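Transcription regulator (Haloarcula marismortui ATCC 43049, PDB 3CRJ) probably acts as a TetR-family DNA-binding transcription regulator that represses genes by binding cis-regulatory DNA. Local coordinates at residues Arg10-Ser13 and Asp14-Glu18; Glu17-Met20 and Gln21-Arg25. One frame throughout, in Å; residues are numbered along the deposited sequence.

Interaction 1 of 2, residues Arg10-Ser13 and Asp14-Glu18; sequences RTFS and DQTEE
The opening turns of helix 12-30, the first helix of the TetR-type DNA-binding region, illustrate how a threonine side chain reinforces the backbone ladder: Thr-16 grips the carbonyl of Phe-12 twice. Its amide N lies 3.3 Å from Phe-12 O, with an N-H...O angle of 158°, and its hydroxyl OG1 donates to that same Phe-12 O at 2.6 Å. The two donors arrive from opposite faces of the carbonyl plane. With OG1 anti to its own carbonyl carbon (chi1 -56°), Thr-16 points the hydroxyl back down the helix to the preceding turn, while CG2 is anti to the backbone N. An alanine here would keep the amide bond but is likely to leave Phe-12 O without its second donor. Thr-16 OG1 also lies obliquely beside the Phe-12 ring, 3.8 Å from Phe-12 CE1.

One residue further on, Glu-17 N bonds to Ser-13 O at 3.0 Å and almost straight, at 170°. Ser-13 also uses its side chain, OG donating to Asp-14 OD2 at 3.1 Å from above the carboxylate plane. Thr-11 and Gln-15 run side by side and point the same way, Thr-11 OG1 and Gln-15 NE2 being 3.3 Å apart.

This is largely a surface contact, yet one side of it meets the predicted helix-turn-helix. The Phe-12 ring stands edge-to-face with Tyr-54 and Thr-16 touches Tyr-55, both in the loop between helices 48-52 and 58-78, while Gln-15 and Glu-18 rest on Tyr-44 of helix 37-44.

Interaction 2 of 2, residues Glu17-Met20 and Gln21-Arg25; sequences EEIM and QATYR
Two hydrophobic side chains of the preceding turn approach the hydroxyl of Thr-23, each in its own way. Selenomethionine Met-20 lies alongside Thr-23, both side chains pointing the same way, so that methyl CE of Met-20 comes within 3.8 Å of Thr-23 OG1. Ile-19 instead crosses Thr-23 at a slant, its CG2 branch being 4.1 Å from Thr-23 OG1. The bends at chi2 and chi3 (-51° and 80°) fold Met-20 back on itself and bring its methyl to the threonine. Amid this hydrocarbon the hydroxyl is satisfied by the helix itself: Thr-23 OG1 donates to Ile-19 O at 2.5 Å, and Thr-23 N reaches Ile-19 O at 2.9 Å from the opposite face of the carbonyl.

On the more polar side, Glu-17 and Gln-21 also cross, with carboxylate and amide planes 80° apart; CG of Gln-21 packs 3.5 Å from Glu-17 O. Backbone bonds close each turn, among them Tyr-24 N to Met-20 O at 2.9 Å.

Three elements meet this stretch. Helix 58-78 receives Met-20 on Tyr-68 and Thr-23 on Leu-61 and Phe-65; the loop residues Tyr-54 and Tyr-55 touch Ile-19; and helix 37-44 adjoins Ala-22 through Tyr-44 and forms a salt bridge from Glu-43 to Arg-25.

Both contacts belong to helix 12-30 and overlap along it: interaction 1 occupies its N-terminal end, interaction 2 the next turns, with Glu-17 and Glu-18 common to both. Their centres are 11 Å apart, on the same side of the chain's centre, and burial deepens along the way, from an exposed start to a partly buried middle. Tyr-44, Tyr-54 and Tyr-55 are neighbours of both, so both lean on the predicted helix-turn-helix (36-55). Interaction 2 also meets helix 58-78, where the first helix of the head packs against the one that in TetR relatives leads from the three-helix DNA-binding head to the C-terminal domain.

Interaction 1 of 2, residues Arg10-Ser13 and Asp14-Glu18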
loop_
_atom_site.group_PDB
_atom_site.type_symbol
_atom_site.label_atom_id
_atom_site.label_comp_id
_atom_site.label_asym_id
_atom_site.label_seq_id
_atom_site.Cartn_x
_atom_site.Cartn_y
_atom_site.Cartn_z
ATOM N N ARG A 10 11.620 -29.517 -20.297
ATOM C CA ARG A 10 11.034 -29.420 -21.672
ATOM C C ARG A 10 9.505 -29.378 -21.635
ATOM O O ARG A 10 8.906 -28.390 -22.059
ATOM C CB ARG A 10 11.554 -30.532 -22.605
ATOM C CG ARG A 10 12.024 -31.813 -21.911
ATOM C CD ARG A 10 12.052 -33.008 -22.860
ATOM N NE ARG A 10 10.726 -33.613 -23.030
ATOM C CZ ARG A 10 10.510 -34.868 -23.423
ATOM N NH1 ARG A 10 9.268 -35.318 -23.544
ATOM N NH2 ARG A 10 11.526 -35.683 -23.688
ATOM N N THR A 11 8.883 -30.442 -21.125
ATOM C CA THR A 11 7.423 -30.473 -20.917
ATOM C C THR A 11 7.022 -30.122 -19.467
ATOM O O THR A 11 5.828 -30.021 -19.150
ATOM C CB THR A 11 6.761 -31.813 -21.418
ATOM O OG1 THR A 11 5.410 -31.910 -20.935
ATOM C CG2 THR A 11 7.571 -33.058 -20.990
ATOM N N PHE A 12 8.030 -29.925 -18.608
ATOM C CA PHE A 12 7.839 -29.457 -17.223
ATOM C C PHE A 12 7.527 -27.958 -17.202
ATOM O O PHE A 12 6.690 -27.501 -16.418
ATOM C CB PHE A 12 9.085 -29.770 -16.362
ATOM C CG PHE A 12 8.932 -29.432 -14.882
ATOM C CD1 PHE A 12 9.160 -28.124 -14.410
ATOM C CD2 PHE A 12 8.589 -30.422 -13.954
ATOM C CE1 PHE A 12 9.027 -27.805 -13.041
ATOM C CE2 PHE A 12 8.457 -30.116 -12.581
ATOM C CZ PHE A 12 8.678 -28.804 -12.127
ATOM N N SER A 13 8.210 -27.200 -18.061
ATOM C CA SER A 13 7.991 -25.756 -18.192
ATOM C C SER A 13 6.633 -25.436 -18.832
ATOM O O SER A 13 6.004 -24.428 -18.504
ATOM C CB SER A 13 9.114 -25.132 -19.022
ATOM O OG SER A 13 9.154 -25.699 -20.320
ATOM N N ASP A 14 6.207 -26.308 -19.745
ATOM C CA ASP A 14 4.975 -26.143 -20.514
ATOM C C ASP A 14 3.756 -26.207 -19.599
ATOM O O ASP A 14 2.839 -25.395 -19.722
ATOM C CB ASP A 14 4.876 -27.213 -21.620
ATOM C CG ASP A 14 6.103 -27.241 -22.551
ATOM O OD1 ASP A 14 6.181 -28.154 -23.407
ATOM O OD2 ASP A 14 6.991 -26.364 -22.433
ATOM N N GLN A 15 3.766 -27.172 -18.682
ATOM C CA GLN A 15 2.715 -27.330 -17.671
ATOM C C GLN A 15 2.704 -26.213 -16.633
ATOM O O GLN A 15 1.643 -25.735 -16.233
ATOM C CB GLN A 15 2.891 -28.666 -16.949
ATOM C CG GLN A 15 1.936 -29.770 -17.358
ATOM C CD GLN A 15 1.922 -30.004 -18.844
ATOM O OE1 GLN A 15 1.245 -29.289 -19.588
ATOM N NE2 GLN A 15 2.658 -31.013 -19.288
ATOM N N THR A 16 3.892 -25.837 -16.176
ATOM C CA THR A 16 4.074 -24.760 -15.219
ATOM C C THR A 16 3.435 -23.474 -15.774
ATOM O O THR A 16 2.561 -22.881 -15.134
ATOM C CB THR A 16 5.592 -24.600 -14.913
ATOM O OG1 THR A 16 6.114 -25.852 -14.446
ATOM C CG2 THR A 16 5.858 -23.537 -13.867
ATOM N N GLU A 17 3.844 -23.088 -16.984
ATOM C CA GLU A 17 3.324 -21.917 -17.691
ATOM C C GLU A 17 1.800 -21.922 -17.885
ATOM O O GLU A 17 1.121 -20.947 -17.550
ATOM C CB GLU A 17 4.016 -21.795 -19.041
ATOM C CG GLU A 17 5.211 -20.864 -19.056
ATOM C CD GLU A 17 4.897 -19.552 -19.756
ATOM O OE1 GLU A 17 3.769 -19.051 -19.589
ATOM O OE2 GLU A 17 5.768 -19.030 -20.485
ATOM N N GLU A 18 1.268 -23.014 -18.431
ATOM C CA GLU A 18 -0.174 -23.186 -18.559
ATOM C C GLU A 18 -0.850 -23.078 -17.201
ATOM O O GLU A 18 -1.941 -22.506 -17.102
ATOM C CB GLU A 18 -0.514 -24.554 -19.141
ATOM C CG GLU A 18 -0.648 -24.639 -20.636
ATOM C CD GLU A 18 -1.316 -25.937 -21.033
ATOM O OE1 GLU A 18 -2.548 -26.034 -20.861
ATOM O OE2 GLU A 18 -0.627 -26.869 -21.493
#

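Interaction 2 of 2, residues Glu17-Met20 and Gln21-Arg25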
loop_
_atom_site.group_PDB
_atom_site.type_symbol
_atom_site.label_atom_id
_atom_site.label_comp_id
_atom_site.label_asym_id
_atom_site.label_seq_id
_atom_site.Cartn_x
_atom_site.Cartn_y
_atom_site.Cartn_z
ATOM N N GLU A 17 3.844 -23.088 -16.984
ATOM C CA GLU A 17 3.324 -21.917 -17.691
ATOM C C GLU A 17 1.800 -21.922 -17.885
ATOM O O GLU A 17 1.121 -20.947 -17.550
ATOM C CB GLU A 17 4.016 -21.795 -19.041
ATOM C CG GLU A 17 5.211 -20.864 -19.056
ATOM C CD GLU A 17 4.897 -19.552 -19.756
ATOM O OE1 GLU A 17 3.769 -19.051 -19.589
ATOM O OE2 GLU A 17 5.768 -19.030 -20.485
ATOM N N GLU A 18 1.268 -23.014 -18.431
ATOM C CA GLU A 18 -0.174 -23.186 -18.559
ATOM C C GLU A 18 -0.850 -23.078 -17.201
ATOM O O GLU A 18 -1.941 -22.506 -17.102
ATOM C CB GLU A 18 -0.514 -24.554 -19.141
ATOM C CG GLU A 18 -0.648 -24.639 -20.636
ATOM C CD GLU A 18 -1.316 -25.937 -21.033
ATOM O OE1 GLU A 18 -2.548 -26.034 -20.861
ATOM O OE2 GLU A 18 -0.627 -26.869 -21.493
ATOM N N ILE A 19 -0.209 -23.634 -16.165
ATOM C CA ILE A 19 -0.733 -23.513 -14.794
ATOM C C ILE A 19 -0.619 -22.092 -14.236
ATOM O O ILE A 19 -1.553 -21.617 -13.601
ATOM C CB ILE A 19 -0.152 -24.564 -13.808
ATOM C CG1 ILE A 19 -0.718 -25.965 -14.117
ATOM C CG2 ILE A 19 -0.496 -24.185 -12.375
ATOM C CD1 ILE A 19 -0.137 -27.111 -13.264
HETATM N N MSE A 20 0.508 -21.415 -14.476
HETATM C CA MSE A 20 0.626 -20.019 -14.066
HETATM C C MSE A 20 -0.477 -19.183 -14.714
HETATM O O MSE A 20 -1.146 -18.412 -14.053
HETATM C CB MSE A 20 2.000 -19.452 -14.387
HETATM C CG MSE A 20 3.149 -20.004 -13.518
HETATM SE SE MSE A 20 2.910 -19.968 -11.546
HETATM C CE MSE A 20 1.791 -21.538 -11.257
ATOM N N GLN A 21 -0.693 -19.375 -16.008
ATOM C CA GLN A 21 -1.766 -18.671 -16.709
ATOM C C GLN A 21 -3.152 -18.929 -16.110
ATOM O O GLN A 21 -3.903 -17.995 -15.862
ATOM C CB GLN A 21 -1.715 -18.984 -18.196
ATOM C CG GLN A 21 -0.614 -18.237 -18.894
ATOM C CD GLN A 21 -0.100 -18.962 -20.108
ATOM O OE1 GLN A 21 1.079 -19.286 -20.185
ATOM N NE2 GLN A 21 -0.979 -19.229 -21.067
ATOM N N ALA A 22 -3.474 -20.186 -15.853
ATOM C CA ALA A 22 -4.723 -20.531 -15.185
ATOM C C ALA A 22 -4.824 -19.740 -13.893
ATOM O O ALA A 22 -5.869 -19.140 -13.608
ATOM C CB ALA A 22 -4.787 -22.009 -14.891
ATOM N N THR A 23 -3.729 -19.730 -13.127
ATOM C CA THR A 23 -3.657 -19.016 -11.854
ATOM C C THR A 23 -4.021 -17.551 -12.031
ATOM O O THR A 23 -4.983 -17.068 -11.412
ATOM C CB THR A 23 -2.281 -19.151 -11.237
ATOM O OG1 THR A 23 -1.867 -20.504 -11.377
ATOM C CG2 THR A 23 -2.322 -18.798 -9.757
ATOM N N TYR A 24 -3.286 -16.863 -12.899
ATOM C CA TYR A 24 -3.642 -15.515 -13.251
ATOM C C TYR A 24 -5.153 -15.409 -13.460
ATOM O O TYR A 24 -5.794 -14.590 -12.805
ATOM C CB TYR A 24 -2.906 -15.060 -14.495
ATOM C CG TYR A 24 -3.375 -13.728 -15.000
ATOM C CD1 TYR A 24 -2.690 -12.563 -14.686
ATOM C CD2 TYR A 24 -4.502 -13.630 -15.811
ATOM C CE1 TYR A 24 -3.125 -11.313 -15.166
ATOM C CE2 TYR A 24 -4.955 -12.395 -16.296
ATOM C CZ TYR A 24 -4.267 -11.245 -15.965
ATOM O OH TYR A 24 -4.718 -10.036 -16.440
ATOM N N ARG A 25 -5.722 -16.241 -14.343
ATOM C CA ARG A 25 -7.143 -16.117 -14.705
ATOM C C ARG A 25 -8.054 -16.330 -13.512
ATOM O O ARG A 25 -9.062 -15.644 -13.369
ATOM C CB ARG A 25 -7.540 -17.055 -15.845
ATOM C CG ARG A 25 -7.100 -16.591 -17.234
ATOM C CD ARG A 25 -7.806 -17.389 -18.316
ATOM N NE ARG A 25 -7.521 -18.832 -18.273
ATOM C CZ ARG A 25 -6.392 -19.402 -18.700
ATOM N NH1 ARG A 25 -5.413 -18.669 -19.219
ATOM N NH2 ARG A 25 -6.236 -20.714 -18.610
#